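PDB 1TA9: glycerol dehydrogenase from Schizosaccharomyces pombe, which catalyses the NAD-dependent oxidation of glycerol to dihydroxyacetone at a zinc-bearing site and is involved in the assimilation of glycerol. Local coordinates for residues E272-A275 with L276-I279; T428-T431 with E432-R435; L342-V345 with V346-W350. All blocks are in the same frame, centred on the assembly; numbering follows the deposited sequence.

Contact 1 of 3, residues E272-A275 with L276-I279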
loop_
_atom_site.group_PDB
_atom_site.type_symbol
_atom_site.label_atom_id
_atom_site.label_comp_id
_atom_site.label_asym_id
_atom_site.label_seq_id
_atom_site.Cartn_x
_atom_site.Cartn_y
_atom_site.Cartn_z
ATOM N N GLU B 272 -22.851 2.242 -4.788
ATOM C CA GLU B 272 -21.576 2.614 -5.386
ATOM C C GLU B 272 -21.242 1.741 -6.591
ATOM O O GLU B 272 -20.757 2.229 -7.607
ATOM C CB GLU B 272 -20.455 2.516 -4.348
ATOM C CG GLU B 272 -20.397 3.716 -3.411
ATOM C CD GLU B 272 -19.256 3.634 -2.408
ATOM O OE1 GLU B 272 -18.145 3.201 -2.789
ATOM O OE2 GLU B 272 -19.470 4.020 -1.240
ATOM N N LYS B 273 -21.520 0.451 -6.482
ATOM C CA LYS B 273 -21.219 -0.473 -7.567
ATOM C C LYS B 273 -22.249 -0.486 -8.690
ATOM O O LYS B 273 -21.888 -0.526 -9.867
ATOM C CB LYS B 273 -21.108 -1.906 -7.037
ATOM C CG LYS B 273 -19.925 -2.189 -6.125
ATOM C CD LYS B 273 -20.002 -3.633 -5.629
ATOM C CE LYS B 273 -18.839 -3.993 -4.719
ATOM N NZ LYS B 273 -18.968 -5.403 -4.243
ATOM N N TYR B 274 -23.526 -0.421 -8.328
ATOM C CA TYR B 274 -24.590 -0.549 -9.316
ATOM C C TYR B 274 -25.589 0.576 -9.581
ATOM O O TYR B 274 -26.431 0.437 -10.463
ATOM C CB TYR B 274 -25.378 -1.817 -8.983
ATOM C CG TYR B 274 -24.510 -3.049 -8.866
ATOM C CD1 TYR B 274 -23.977 -3.653 -10.001
ATOM C CD2 TYR B 274 -24.194 -3.591 -7.617
ATOM C CE1 TYR B 274 -23.149 -4.766 -9.905
ATOM C CE2 TYR B 274 -23.362 -4.712 -7.508
ATOM C CZ TYR B 274 -22.847 -5.293 -8.660
ATOM O OH TYR B 274 -22.038 -6.405 -8.584
ATOM N N ALA B 275 -25.522 1.681 -8.850
ATOM C CA ALA B 275 -26.499 2.747 -9.078
ATOM C C ALA B 275 -26.616 3.224 -10.530
ATOM O O ALA B 275 -27.722 3.282 -11.084
ATOM C CB ALA B 275 -26.208 3.937 -8.161
ATOM N N LEU B 276 -25.493 3.569 -11.150
ATOM C CA LEU B 276 -25.537 4.050 -12.528
ATOM C C LEU B 276 -25.934 2.974 -13.532
ATOM O O LEU B 276 -26.620 3.265 -14.509
ATOM C CB LEU B 276 -24.195 4.665 -12.938
ATOM C CG LEU B 276 -24.105 5.131 -14.399
ATOM C CD1 LEU B 276 -25.319 5.989 -14.766
ATOM C CD2 LEU B 276 -22.815 5.909 -14.606
ATOM N N SER B 277 -25.512 1.734 -13.303
ATOM C CA SER B 277 -25.873 0.667 -14.233
ATOM C C SER B 277 -27.370 0.353 -14.100
ATOM O O SER B 277 -28.021 -0.004 -15.077
ATOM C CB SER B 277 -25.007 -0.591 -14.017
ATOM O OG SER B 277 -24.841 -0.917 -12.650
ATOM N N ALA B 278 -27.919 0.510 -12.899
ATOM C CA ALA B 278 -29.351 0.277 -12.681
ATOM C C ALA B 278 -30.124 1.395 -13.383
ATOM O O ALA B 278 -31.168 1.164 -13.996
ATOM C CB ALA B 278 -29.669 0.290 -11.191
ATOM N N ILE B 279 -29.615 2.616 -13.270
ATOM C CA ILE B 279 -30.250 3.759 -13.919
ATOM C C ILE B 279 -30.291 3.548 -15.437
ATOM O O ILE B 279 -31.337 3.717 -16.072
ATOM C CB ILE B 279 -29.493 5.071 -13.598
ATOM C CG1 ILE B 279 -29.724 5.451 -12.131
ATOM C CG2 ILE B 279 -29.963 6.183 -14.525
ATOM C CD1 ILE B 279 -28.932 6.676 -11.671
HETATM O O HOH W 1 -22.820 3.500 -9.495
HETATM O O HOH W 2 -23.055 1.591 -11.394
#
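Tyr274 and Ala275 meet Ala278 and Ile279 one turn further along helix 258-284, where the ordinary backbone bonding resumes after a kink. Two direct bonds carry this turn: Ala278 N gives its proton to Tyr274 O at 2.9 Å, nearly in line with the C=O bond, and Ile279 N donates to Ala275 O at 3.0 Å from a position tilted out of the carbonyl plane.

One step earlier the helix is opened, and water takes over. The amides of Leu276 and Ser277 have no bond to the preceding turn. One water accepts from Leu276 N at 3.1 Å and donates to Glu272 O; a second accepts from Ser277 N and donates to Lys273 O at 2.9 Å. Each therefore stands in for a missing helical bond, and the departure of Tyr274 from helical angles (phi -118°, psi near 0°) accompanies the kink.

Side chains add a polar and an apolar part. Ser277 OG, placed between its own backbone N and carbonyl carbon (chi1 44°), comes to 3.0 Å from Tyr274 O and sits at the edge of the tyrosine ring. Lys273 CB lies over one face of that ring, offset toward its rim. On the Ala275 side, Ile279 CG1 lies beyond the oxygen end of the carbonyl, 3.1 Å from Ala275 O, while Ala278 CB packs against Tyr274 O.

The phenol of Tyr274 leads away from the turn to bond Asp349 O of a second subunit, whose Trp350 also packs on it. Within the chain, Tyr274, Ser277 and Ala278 rest on helix 289-307, and Ala278 and Ile279 face helix 223-245, so the kinked turn joins two helices of the all-helical metal-binding half to a subunit interface.

Contact 2 of 3, residues T428-T431 with E432-R435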
loop_
_atom_site.group_PDB
_atom_site.type_symbol
_atom_site.label_atom_id
_atom_site.label_comp_id
_atom_site.label_asym_id
_atom_site.label_seq_id
_atom_site.Cartn_x
_atom_site.Cartn_y
_atom_site.Cartn_z
ATOM N N THR B 428 -15.081 20.937 -12.479
ATOM C CA THR B 428 -15.135 19.753 -13.327
ATOM C C THR B 428 -15.749 19.979 -14.701
ATOM O O THR B 428 -15.660 19.111 -15.567
ATOM C CB THR B 428 -15.941 18.635 -12.650
ATOM O OG1 THR B 428 -17.302 19.057 -12.503
ATOM C CG2 THR B 428 -15.364 18.318 -11.279
ATOM N N GLY B 429 -16.380 21.129 -14.900
ATOM C CA GLY B 429 -17.004 21.392 -16.184
ATOM C C GLY B 429 -18.240 20.532 -16.400
ATOM O O GLY B 429 -18.659 20.303 -17.539
ATOM N N TRP B 430 -18.825 20.053 -15.305
ATOM C CA TRP B 430 -20.027 19.219 -15.357
ATOM C C TRP B 430 -21.204 20.033 -15.897
ATOM O O TRP B 430 -21.599 21.039 -15.307
ATOM C CB TRP B 430 -20.342 18.687 -13.955
ATOM C CG TRP B 430 -21.500 17.743 -13.895
ATOM C CD1 TRP B 430 -22.780 18.031 -13.504
ATOM C CD2 TRP B 430 -21.483 16.347 -14.216
ATOM N NE1 TRP B 430 -23.558 16.898 -13.561
ATOM C CE2 TRP B 430 -22.787 15.850 -13.995
ATOM C CE3 TRP B 430 -20.491 15.466 -14.670
ATOM C CZ2 TRP B 430 -23.126 14.508 -14.214
ATOM C CZ3 TRP B 430 -20.829 14.128 -14.889
ATOM C CH2 TRP B 430 -22.138 13.666 -14.659
ATOM N N THR B 431 -21.770 19.584 -17.013
ATOM C CA THR B 431 -22.877 20.298 -17.647
ATOM C C THR B 431 -24.271 19.721 -17.401
ATOM O O THR B 431 -25.271 20.407 -17.618
ATOM C CB THR B 431 -22.661 20.386 -19.172
ATOM O OG1 THR B 431 -22.547 19.064 -19.714
ATOM C CG2 THR B 431 -21.393 21.165 -19.488
ATOM N N GLU B 432 -24.346 18.471 -16.955
ATOM C CA GLU B 432 -25.640 17.840 -16.703
ATOM C C GLU B 432 -26.357 18.546 -15.546
ATOM O O GLU B 432 -25.730 18.945 -14.565
ATOM C CB GLU B 432 -25.429 16.351 -16.393
ATOM C CG GLU B 432 -26.699 15.523 -16.218
ATOM C CD GLU B 432 -26.416 14.020 -16.139
ATOM O OE1 GLU B 432 -27.340 13.249 -15.787
ATOM O OE2 GLU B 432 -25.271 13.609 -16.436
ATOM N N ARG B 433 -27.674 18.706 -15.668
ATOM C CA ARG B 433 -28.460 19.376 -14.634
ATOM C C ARG B 433 -29.837 18.743 -14.477
ATOM O O ARG B 433 -30.452 18.326 -15.459
ATOM C CB ARG B 433 -28.656 20.853 -14.992
ATOM C CG ARG B 433 -27.381 21.679 -15.080
ATOM C CD ARG B 433 -26.902 22.113 -13.701
ATOM N NE ARG B 433 -25.808 23.075 -13.802
ATOM C CZ ARG B 433 -24.565 22.768 -14.163
ATOM N NH1 ARG B 433 -24.243 21.515 -14.455
ATOM N NH2 ARG B 433 -23.645 23.720 -14.248
ATOM N N PHE B 434 -30.314 18.674 -13.239
ATOM C CA PHE B 434 -31.641 18.137 -12.959
ATOM C C PHE B 434 -32.592 19.296 -13.212
ATOM O O PHE B 434 -32.360 20.411 -12.728
ATOM C CB PHE B 434 -31.750 17.710 -11.494
ATOM C CG PHE B 434 -33.155 17.385 -11.052
ATOM C CD1 PHE B 434 -33.669 16.103 -11.199
ATOM C CD2 PHE B 434 -33.957 18.365 -10.473
ATOM C CE1 PHE B 434 -34.966 15.796 -10.771
ATOM C CE2 PHE B 434 -35.254 18.072 -10.042
ATOM C CZ PHE B 434 -35.757 16.788 -10.189
ATOM N N ARG B 435 -33.644 19.044 -13.983
ATOM C CA ARG B 435 -34.633 20.076 -14.282
ATOM C C ARG B 435 -35.966 19.580 -13.721
ATOM O O ARG B 435 -36.468 18.535 -14.128
ATOM C CB ARG B 435 -34.732 20.298 -15.798
ATOM C CG ARG B 435 -33.420 20.701 -16.471
ATOM C CD ARG B 435 -32.852 21.990 -15.895
ATOM N NE ARG B 435 -31.690 22.470 -16.643
ATOM C CZ ARG B 435 -31.002 23.568 -16.336
ATOM N NH1 ARG B 435 -31.354 24.306 -15.293
ATOM N NH2 ARG B 435 -29.954 23.928 -17.068
HETATM O O HOH W 3 -20.598 23.581 -15.376
#
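Trp430 and Glu432, with Arg433 beside them, make a local surface contact within the loop that leaves helix 407-428 near the end of the chain. The Trp430 and Glu432 side chains run side by side in the same direction, indole and carboxylate planes only 18° apart. Glu432 CB lies 3.4 Å from Trp430 NE1, and Glu432 OE2 reaches 3.2 Å from Trp430 CZ2. Both side chains leave the backbone with CG anti to N (chi1 -176° and -175°), which carries them in step. The backbone Glu432 N sits above one indole face, offset toward the rim, and is buried there without a polar partner.

Gly429, the first residue past the helix, has positive phi, which favours glycine, and Trp430 N makes a weak bond back to Thr428 OG1. After a bend at Thr431 the chain runs on extended from Glu432, and the bent Arg433 side chain folds back over it. Arg433 NH1 donates an almost straight bond, 2.8 Å, to Trp430 O and a more bent one, 3.0 Å, to Glu432 O. Both acceptors lie in the guanidinium plane, but the nitrogen stands above each carbonyl plane. A water donating to Trp430 O at 2.7 Å and accepting from Arg433 NH2 helps fix the guanidinium's rotation. Farther out, Trp430 packs on Ala363 and Lys364 of helix 352-364 and its ring meets Trp424, while Glu432 OE1 bonds His366 ND1.

Contact 3 of 3, residues L342-V345 with V346-W350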
loop_
_atom_site.group_PDB
_atom_site.type_symbol
_atom_site.label_atom_id
_atom_site.label_comp_id
_atom_site.label_asym_id
_atom_site.label_seq_id
_atom_site.Cartn_x
_atom_site.Cartn_y
_atom_site.Cartn_z
ATOM N N LEU B 342 -26.539 16.158 1.663
ATOM C CA LEU B 342 -25.378 17.015 1.451
ATOM C C LEU B 342 -25.339 18.064 2.554
ATOM O O LEU B 342 -24.266 18.461 3.011
ATOM C CB LEU B 342 -25.441 17.700 0.083
ATOM C CG LEU B 342 -25.228 16.808 -1.147
ATOM C CD1 LEU B 342 -25.231 17.672 -2.407
ATOM C CD2 LEU B 342 -23.904 16.060 -1.028
ATOM N N VAL B 343 -26.511 18.518 2.984
ATOM C CA VAL B 343 -26.566 19.504 4.052
ATOM C C VAL B 343 -26.026 18.859 5.329
ATOM O O VAL B 343 -25.287 19.497 6.083
ATOM C CB VAL B 343 -28.011 20.005 4.304
ATOM C CG1 VAL B 343 -28.016 21.015 5.451
ATOM C CG2 VAL B 343 -28.569 20.663 3.033
ATOM N N GLN B 344 -26.379 17.597 5.574
ATOM C CA GLN B 344 -25.872 16.930 6.775
ATOM C C GLN B 344 -24.354 16.823 6.695
ATOM O O GLN B 344 -23.666 16.902 7.709
ATOM C CB GLN B 344 -26.467 15.523 6.964
ATOM C CG GLN B 344 -25.896 14.843 8.223
ATOM C CD GLN B 344 -26.677 13.630 8.688
ATOM O OE1 GLN B 344 -27.895 13.556 8.519
ATOM N NE2 GLN B 344 -25.977 12.679 9.309
ATOM N N VAL B 345 -23.835 16.645 5.483
ATOM C CA VAL B 345 -22.394 16.537 5.278
ATOM C C VAL B 345 -21.714 17.841 5.677
ATOM O O VAL B 345 -20.596 17.839 6.200
ATOM C CB VAL B 345 -22.073 16.197 3.801
ATOM C CG1 VAL B 345 -20.616 16.467 3.497
ATOM C CG2 VAL B 345 -22.397 14.729 3.541
ATOM N N VAL B 346 -22.391 18.956 5.427
ATOM C CA VAL B 346 -21.853 20.254 5.796
ATOM C C VAL B 346 -21.904 20.384 7.319
ATOM O O VAL B 346 -20.950 20.850 7.944
ATOM C CB VAL B 346 -22.663 21.397 5.135
ATOM C CG1 VAL B 346 -22.170 22.752 5.627
ATOM C CG2 VAL B 346 -22.524 21.308 3.618
ATOM N N LEU B 347 -23.015 19.955 7.916
ATOM C CA LEU B 347 -23.168 20.022 9.369
ATOM C C LEU B 347 -22.181 19.088 10.070
ATOM O O LEU B 347 -21.740 19.367 11.188
ATOM C CB LEU B 347 -24.606 19.671 9.772
ATOM C CG LEU B 347 -25.682 20.661 9.302
ATOM C CD1 LEU B 347 -27.060 20.165 9.713
ATOM C CD2 LEU B 347 -25.414 22.034 9.911
ATOM N N GLU B 348 -21.833 17.980 9.419
ATOM C CA GLU B 348 -20.874 17.045 10.000
ATOM C C GLU B 348 -19.429 17.512 9.776
ATOM O O GLU B 348 -18.486 16.905 10.274
ATOM C CB GLU B 348 -21.069 15.644 9.426
ATOM C CG GLU B 348 -22.276 14.904 10.001
ATOM C CD GLU B 348 -22.253 13.429 9.657
ATOM O OE1 GLU B 348 -21.169 12.816 9.761
ATOM O OE2 GLU B 348 -23.308 12.876 9.287
ATOM N N ASP B 349 -19.268 18.591 9.019
ATOM C CA ASP B 349 -17.953 19.173 8.756
ATOM C C ASP B 349 -16.984 18.277 7.974
ATOM O O ASP B 349 -15.799 18.222 8.295
ATOM C CB ASP B 349 -17.300 19.583 10.082
ATOM C CG ASP B 349 -16.257 20.680 9.915
ATOM O OD1 ASP B 349 -15.279 20.695 10.692
ATOM O OD2 ASP B 349 -16.418 21.537 9.021
ATOM N N TRP B 350 -17.474 17.568 6.962
ATOM C CA TRP B 350 -16.584 16.730 6.158
ATOM C C TRP B 350 -15.684 17.663 5.355
ATOM O O TRP B 350 -16.101 18.755 4.980
ATOM C CB TRP B 350 -17.364 15.898 5.140
ATOM C CG TRP B 350 -18.185 14.776 5.667
ATOM C CD1 TRP B 350 -18.566 14.561 6.957
ATOM C CD2 TRP B 350 -18.791 13.740 4.887
ATOM N NE1 TRP B 350 -19.382 13.455 7.030
ATOM C CE2 TRP B 350 -19.536 12.932 5.771
ATOM C CE3 TRP B 350 -18.781 13.420 3.522
ATOM C CZ2 TRP B 350 -20.266 11.818 5.338
ATOM C CZ3 TRP B 350 -19.510 12.310 3.088
ATOM C CH2 TRP B 350 -20.240 11.526 3.997
HETATM O O HOH W 4 -18.777 19.524 4.624
#
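Leu342 O and Val343 O receive the amides of Val346 and Leu347 in the last turns of helix 333-347, the second at 3.0 Å and in the carbonyl plane; Glu348 N follows to Gln344 O. Then Trp350 N closes on Val345 O, 3.2 Å away and almost straight at 176°, while Asp349 N bonds Val346 O. With Asp349 at positive phi, these two bonds back into the last turn form a Schellman motif. A water donates to both Val345 O and Trp350 O, so Val345 O accepts a second hydrogen bond.

The reversal brings the indole of Trp350 across Val345 at about a right angle. Val345 CG2 makes a CH-pi contact 3.7 Å from the centroid of the Trp350 six-membered ring, 6° off its normal, and Val345 CG1 touches Trp350 CE3 at 3.6 Å. At the indole edge, in plane, Trp350 NE1 makes a weak 3.3 Å bond to Glu348 OE1. With an alanine here, Val345 would probably lose its aromatic cover and Glu348 OE1 its indole partner.

Glu348 OE2 takes a 2.7 Å bond from Gln344 NE2, nearly straight and close to the amide plane. With CG anti to N (chi1 179°), the extended Gln344 reaches along the helix to it; Gln344 OE1 accepts from Ala314 N, so both ends of the amide are held, about 7 Å, side chain to side chain, from the zinc ligand His315. Asp349 OD1 is bound by Asn293 ND2 of a third subunit.

Overall arrangement
All three contacts lie in the helical part that carries the zinc ligands, apart from the parallel sheet of the nucleotide-binding part. Along the chain contact 1 comes first, on helix 258-284, then contact 3, ending helix 333-347, then contact 2, after helix 407-428. Their centres are about 18 Å (contacts 1 and 2), 22 Å (2 and 3) and 24 Å (1 and 3) apart, and within one chain none touches another. Helix 352-364 bridges contacts 2 and 3, taking Trp430 on one and Leu342 and Val345 on the other, and helix 223-245 faces contacts 1 and 3. Tyr274 of one copy and Asp349 of another pair, so contacts 1 and 3 meet across a subunit interface.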